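Local coordinates for protein ferritin (Ulva pertusa, PDB 3VNX) that probably oxidises iron(II) and stores the resulting iron mineral inside a hollow shell of 24 subunits, at residues V70-F75 / L194-L199; E123-M128 / V178-L183. All blocks are in the same frame, centred on the assembly; numbering follows the deposited sequence. Where two conformers were deposited one is given.

Contact 1: residues V70-F75 / L194-L199; sequences VGLPGF and LLDQEL
The ring of F75 has L199 CD2 over the centre of one face, 3.4 Å from the ring centroid, a CH-pi contact almost straight above the middle. At the edge, in the plane of the ring, sits D196, with CB 3.5 Å from F75 CE2. Its carboxylate lies nearly coplanar with the ring, the planes 10° apart, and D196 OD1 comes within 3.1 Å of F75 CD2. Another phenylalanine, F65, also meets the F75 ring.

The same carboxylate reaches the first turn of helix 73-99. With chi1 at 176°, CG opposite the backbone N, D196 carries its carboxylate to the backbone N-H groups of G74 and F75, and F75 N donates to D196 OD1 at 2.8 Å. That N-H arrives on the anti side of the oxygen, 35° out of the carboxylate plane. G74 N adds a weak bond to D196 OD2 at 3.4 Å, while L72 CD2 packs on D196 CB. Placed at a helix amino end, the carboxylate is likely to be stabilised by the helix dipole. G74, with no side chain, lets the backbones close in: its CA lies 3.3 Å from D196 O in a CA-H...O contact. A serine in place of F75 would probably leave L199 CD2 with no ring face to rest on and open a gap beside D196 CB and F65.

The contact joins the start of the second long helix of the ferritin bundle to the C-terminal end of helix 155-201, the part that in ferritins forms the short fifth helix near the fourfold axis.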
loop_
_atom_site.group_PDB
_atom_site.type_symbol
_atom_site.label_atom_id
_atom_site.label_comp_id
_atom_site.label_asym_id
_atom_site.label_seq_id
_atom_site.Cartn_x
_atom_site.Cartn_y
_atom_site.Cartn_z
ATOM N N VAL A 70 -30.747 -39.106 -18.911
ATOM C CA VAL A 70 -29.517 -39.725 -18.433
ATOM C C VAL A 70 -28.997 -38.962 -17.201
ATOM O O VAL A 70 -28.606 -39.576 -16.199
ATOM C CB VAL A 70 -28.467 -39.821 -19.553
ATOM C CG1 VAL A 70 -27.163 -40.441 -19.036
ATOM C CG2 VAL A 70 -29.023 -40.637 -20.713
ATOM N N GLY A 71 -29.044 -37.631 -17.258
ATOM C CA GLY A 71 -28.772 -36.803 -16.092
ATOM C C GLY A 71 -27.428 -37.100 -15.440
ATOM O O GLY A 71 -27.361 -37.330 -14.242
ATOM N N LEU A 72 -26.358 -37.105 -16.236
ATOM C CA LEU A 72 -25.005 -37.333 -15.730
ATOM C C LEU A 72 -24.048 -36.299 -16.333
ATOM O O LEU A 72 -23.139 -36.645 -17.095
ATOM C CB LEU A 72 -24.536 -38.757 -16.056
ATOM C CG LEU A 72 -25.121 -39.879 -15.193
ATOM C CD1 LEU A 72 -24.636 -41.257 -15.688
ATOM C CD2 LEU A 72 -24.781 -39.658 -13.719
ATOM N N PRO A 73 -24.263 -35.020 -15.987
ATOM C CA PRO A 73 -23.567 -33.879 -16.599
ATOM C C PRO A 73 -22.067 -33.848 -16.278
ATOM O O PRO A 73 -21.305 -33.271 -17.060
ATOM C CB PRO A 73 -24.306 -32.649 -16.028
ATOM C CG PRO A 73 -24.969 -33.140 -14.753
ATOM C CD PRO A 73 -25.226 -34.613 -14.940
ATOM N N GLY A 74 -21.657 -34.475 -15.175
ATOM C CA GLY A 74 -20.244 -34.679 -14.886
ATOM C C GLY A 74 -19.586 -35.589 -15.920
ATOM O O GLY A 74 -18.510 -35.282 -16.438
ATOM N N PHE A 75 -20.224 -36.713 -16.229
ATOM C CA PHE A 75 -19.713 -37.608 -17.264
ATOM C C PHE A 75 -19.704 -36.842 -18.591
ATOM O O PHE A 75 -18.754 -36.947 -19.393
ATOM C CB PHE A 75 -20.577 -38.882 -17.371
ATOM C CG PHE A 75 -20.284 -39.921 -16.302
ATOM C CD1 PHE A 75 -19.496 -41.030 -16.589
ATOM C CD2 PHE A 75 -20.797 -39.791 -15.023
ATOM C CE1 PHE A 75 -19.225 -41.971 -15.629
ATOM C CE2 PHE A 75 -20.529 -40.729 -14.052
ATOM C CZ PHE A 75 -19.739 -41.818 -14.351
ATOM N N LEU A 194 -22.241 -40.174 -7.325
ATOM C CA LEU A 194 -21.054 -39.670 -6.643
ATOM C C LEU A 194 -19.906 -39.504 -7.611
ATOM O O LEU A 194 -19.240 -38.465 -7.617
ATOM C CB LEU A 194 -20.636 -40.604 -5.509
ATOM C CG LEU A 194 -21.561 -40.568 -4.291
ATOM C CD1 LEU A 194 -21.084 -41.530 -3.235
ATOM C CD2 LEU A 194 -21.691 -39.147 -3.704
ATOM N N LEU A 195 -19.678 -40.523 -8.436
ATOM C CA LEU A 195 -18.603 -40.478 -9.417
ATOM C C LEU A 195 -18.869 -39.425 -10.488
ATOM O O LEU A 195 -17.947 -38.778 -10.973
ATOM C CB LEU A 195 -18.382 -41.855 -10.043
ATOM C CG LEU A 195 -16.994 -42.407 -9.720
ATOM C CD1 LEU A 195 -17.004 -43.925 -9.665
ATOM C CD2 LEU A 195 -15.971 -41.895 -10.719
ATOM N N ASP A 196 -20.135 -39.254 -10.851
ATOM C CA ASP A 196 -20.498 -38.186 -11.766
ATOM C C ASP A 196 -20.143 -36.828 -11.148
ATOM O O ASP A 196 -19.699 -35.919 -11.843
ATOM C CB ASP A 196 -21.981 -38.221 -12.120
ATOM C CG ASP A 196 -22.390 -37.039 -13.000
ATOM O OD1 ASP A 196 -22.155 -37.105 -14.225
ATOM O OD2 ASP A 196 -22.926 -36.037 -12.476
ATOM N N GLN A 197 -20.328 -36.692 -9.840
ATOM C CA GLN A 197 -19.946 -35.447 -9.167
ATOM C C GLN A 197 -18.442 -35.225 -9.227
ATOM O O GLN A 197 -17.987 -34.118 -9.470
ATOM C CB GLN A 197 -20.403 -35.435 -7.712
ATOM C CG GLN A 197 -21.887 -35.623 -7.548
ATOM C CD GLN A 197 -22.517 -34.508 -6.757
ATOM O OE1 GLN A 197 -23.305 -33.721 -7.292
ATOM N NE2 GLN A 197 -22.175 -34.427 -5.470
ATOM N N GLU A 198 -17.685 -36.289 -8.994
ATOM C CA GLU A 198 -16.231 -36.236 -9.034
ATOM C C GLU A 198 -15.750 -35.863 -10.452
ATOM O O GLU A 198 -14.946 -34.944 -10.637
ATOM C CB GLU A 198 -15.657 -37.596 -8.597
ATOM C CG GLU A 198 -14.220 -37.558 -8.056
ATOM C CD GLU A 198 -13.510 -38.924 -8.102
ATOM O OE1 GLU A 198 -12.431 -39.005 -8.732
ATOM O OE2 GLU A 198 -14.018 -39.912 -7.514
ATOM N N LEU A 199 -16.259 -36.582 -11.448
ATOM C CA LEU A 199 -15.910 -36.360 -12.845
ATOM C C LEU A 199 -16.182 -34.922 -13.296
ATOM O O LEU A 199 -15.581 -34.423 -14.250
ATOM C CB LEU A 199 -16.705 -37.327 -13.720
ATOM C CG LEU A 199 -15.922 -38.510 -14.299
ATOM C CD1 LEU A 199 -14.982 -39.106 -13.264
ATOM C CD2 LEU A 199 -16.873 -39.571 -14.828
#

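Contact 2: residues E123-M128 / V178-L183; sequences EALYAM and VYVSQL
M128 and L183 make the tight part of this contact, the two side chains crossing at about a right angle with M128 CG 3.3 Å from L183 CD1. The same methyl presses on the opposing backbone, 3.6 Å from L125 CA. Beside it the M128 chain is bent at chi2 (-50°) and chi3 (-68°), which turns CE onto Y179, 3.5 Å from CD2; the methyl comes at the ring obliquely. The ring of Y179 turns off from helix 123-151, and its hydroxyl is hydrogen-bonded to E175. On the other flank V180 CG2 rests on the backbone of M128, 3.5 Å from its O.

These are the third and fourth long helices of the ferritin four-helix bundle, antiparallel neighbours whose local axes make an angle of 156° and approach to 9.3 Å. No hydrogen bond links the two segments.

The packing is looser where L125, partly exposed, faces V180: the methyls L125 CD1 and V180 CG1 stay 4.2 Å apart. L125 and L183 run alongside each other, pointing oppositely, and L125 CD1 still lies 3.7 Å from L183 CB. Near this looser border V180 also packs on Y31 of a neighbouring subunit.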
loop_
_atom_site.group_PDB
_atom_site.type_symbol
_atom_site.label_atom_id
_atom_site.label_comp_id
_atom_site.label_asym_id
_atom_site.label_seq_id
_atom_site.Cartn_x
_atom_site.Cartn_y
_atom_site.Cartn_z
ATOM N N GLU A 123 -24.933 -47.677 -17.896
ATOM C CA GLU A 123 -24.255 -46.873 -18.925
ATOM C C GLU A 123 -22.951 -46.227 -18.426
ATOM O O GLU A 123 -21.979 -46.102 -19.181
ATOM C CB GLU A 123 -25.166 -45.804 -19.542
ATOM C CG GLU A 123 -26.593 -45.762 -19.006
ATOM C CD GLU A 123 -26.689 -45.128 -17.632
ATOM O OE1 GLU A 123 -25.634 -44.966 -16.978
ATOM O OE2 GLU A 123 -27.817 -44.799 -17.205
ATOM N N ALA A 124 -22.928 -45.807 -17.166
ATOM C CA ALA A 124 -21.723 -45.192 -16.635
ATOM C C ALA A 124 -20.573 -46.164 -16.821
ATOM O O ALA A 124 -19.641 -45.917 -17.607
ATOM C CB ALA A 124 -21.896 -44.834 -15.161
ATOM N N LEU A 125 -20.666 -47.286 -16.114
ATOM C CA LEU A 125 -19.589 -48.260 -16.088
ATOM C C LEU A 125 -19.256 -48.719 -17.490
ATOM O O LEU A 125 -18.084 -48.851 -17.854
ATOM C CB LEU A 125 -19.966 -49.467 -15.223
ATOM C CG LEU A 125 -18.983 -50.630 -15.293
ATOM C CD1 LEU A 125 -17.558 -50.202 -14.923
ATOM C CD2 LEU A 125 -19.459 -51.741 -14.384
ATOM N N TYR A 126 -20.294 -48.966 -18.277
ATOM C CA TYR A 126 -20.092 -49.416 -19.645
ATOM C C TYR A 126 -19.278 -48.402 -20.445
ATOM O O TYR A 126 -18.261 -48.756 -21.043
ATOM C CB TYR A 126 -21.421 -49.700 -20.332
ATOM C CG TYR A 126 -21.262 -49.939 -21.814
ATOM C CD1 TYR A 126 -21.879 -49.103 -22.745
ATOM C CD2 TYR A 126 -20.471 -50.983 -22.291
ATOM C CE1 TYR A 126 -21.729 -49.315 -24.110
ATOM C CE2 TYR A 126 -20.315 -51.204 -23.653
ATOM C CZ TYR A 126 -20.948 -50.367 -24.556
ATOM O OH TYR A 126 -20.798 -50.576 -25.906
ATOM N N ALA A 127 -19.724 -47.146 -20.450
ATOM C CA ALA A 127 -19.001 -46.077 -21.124
ATOM C C ALA A 127 -17.543 -45.993 -20.672
ATOM O O ALA A 127 -16.637 -45.776 -21.497
ATOM C CB ALA A 127 -19.700 -44.740 -20.914
ATOM N N MET A 128 -17.301 -46.169 -19.374
ATOM C CA MET A 128 -15.927 -46.083 -18.876
ATOM C C MET A 128 -15.110 -47.311 -19.297
ATOM O O MET A 128 -13.902 -47.224 -19.568
ATOM C CB MET A 128 -15.897 -45.848 -17.360
ATOM C CG MET A 128 -16.640 -44.566 -16.954
ATOM S SD MET A 128 -16.125 -43.114 -17.932
ATOM C CE MET A 128 -14.438 -42.916 -17.335
ATOM N N VAL A 178 -8.596 -46.987 -13.250
ATOM C CA VAL A 178 -9.100 -46.605 -11.927
ATOM C C VAL A 178 -10.596 -46.245 -11.898
ATOM O O VAL A 178 -11.331 -46.724 -11.026
ATOM C CB VAL A 178 -8.278 -45.458 -11.342
ATOM C CG1 VAL A 178 -8.894 -44.964 -10.022
ATOM C CG2 VAL A 178 -6.848 -45.918 -11.149
ATOM N N TYR A 179 -11.041 -45.417 -12.845
ATOM C CA TYR A 179 -12.472 -45.109 -12.985
ATOM C C TYR A 179 -13.327 -46.359 -13.079
ATOM O O TYR A 179 -14.402 -46.443 -12.466
ATOM C CB TYR A 179 -12.747 -44.305 -14.255
ATOM C CG TYR A 179 -12.158 -42.927 -14.259
ATOM C CD1 TYR A 179 -12.197 -42.122 -13.117
ATOM C CD2 TYR A 179 -11.582 -42.416 -15.415
ATOM C CE1 TYR A 179 -11.652 -40.852 -13.128
ATOM C CE2 TYR A 179 -11.044 -41.146 -15.440
ATOM C CZ TYR A 179 -11.080 -40.369 -14.299
ATOM O OH TYR A 179 -10.538 -39.107 -14.352
ATOM N N VAL A 180 -12.869 -47.298 -13.907
ATOM C CA VAL A 180 -13.570 -48.562 -14.088
ATOM C C VAL A 180 -13.625 -49.311 -12.762
ATOM O O VAL A 180 -14.689 -49.773 -12.334
ATOM C CB VAL A 180 -12.902 -49.438 -15.177
ATOM C CG1 VAL A 180 -13.436 -50.853 -15.128
ATOM C CG2 VAL A 180 -13.125 -48.829 -16.561
ATOM N N SER A 181 -12.473 -49.407 -12.107
ATOM C CA SER A 181 -12.395 -50.048 -10.807
ATOM C C SER A 181 -13.378 -49.388 -9.827
ATOM O O SER A 181 -14.065 -50.078 -9.061
ATOM C CB SER A 181 -10.963 -49.981 -10.279
ATOM O OG SER A 181 -10.918 -50.317 -8.908
ATOM N N GLN A 182 -13.452 -48.057 -9.855
ATOM C CA GLN A 182 -14.337 -47.346 -8.940
ATOM C C GLN A 182 -15.822 -47.628 -9.212
ATOM O O GLN A 182 -16.607 -47.880 -8.282
ATOM C CB GLN A 182 -14.064 -45.845 -9.004
ATOM C CG GLN A 182 -12.775 -45.444 -8.326
ATOM C CD GLN A 182 -12.483 -43.963 -8.465
ATOM O OE1 GLN A 182 -11.990 -43.332 -7.529
ATOM N NE2 GLN A 182 -12.792 -43.398 -9.633
ATOM N N LEU A 183 -16.213 -47.577 -10.481
ATOM C CA LEU A 183 -17.611 -47.800 -10.836
ATOM C C LEU A 183 -18.038 -49.218 -10.443
ATOM O O LEU A 183 -19.127 -49.428 -9.897
ATOM C CB LEU A 183 -17.834 -47.520 -12.322
ATOM C CG LEU A 183 -17.921 -46.021 -12.627
ATOM C CD1 LEU A 183 -18.002 -45.731 -14.125
ATOM C CD2 LEU A 183 -19.122 -45.439 -11.899
#

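How the contacts relate
Contact 1 and contact 2 share helix 155-201, and their centres are 11 Å apart. Along the chain the segments of contact 2 both fall between those of contact 1. The end of helix 155-201 folds back onto its own 178-183 part: L199 CD1 is 3.8 Å from Y179 CE1, and L195, in one of its two conformers, puts CD1 3.4 Å from L183 CD2 and also bears on Q182. From the other side F75 CZ is 3.8 Å from A124 CB, and F75 packs on M128 as well, so side chains of the two contacts pack directly on each other. Neither includes a metal ion, and both reach the same neighbouring subunit: E198 is hydrogen-bonded to Y193 of that subunit, and Q182 packs on that tyrosine.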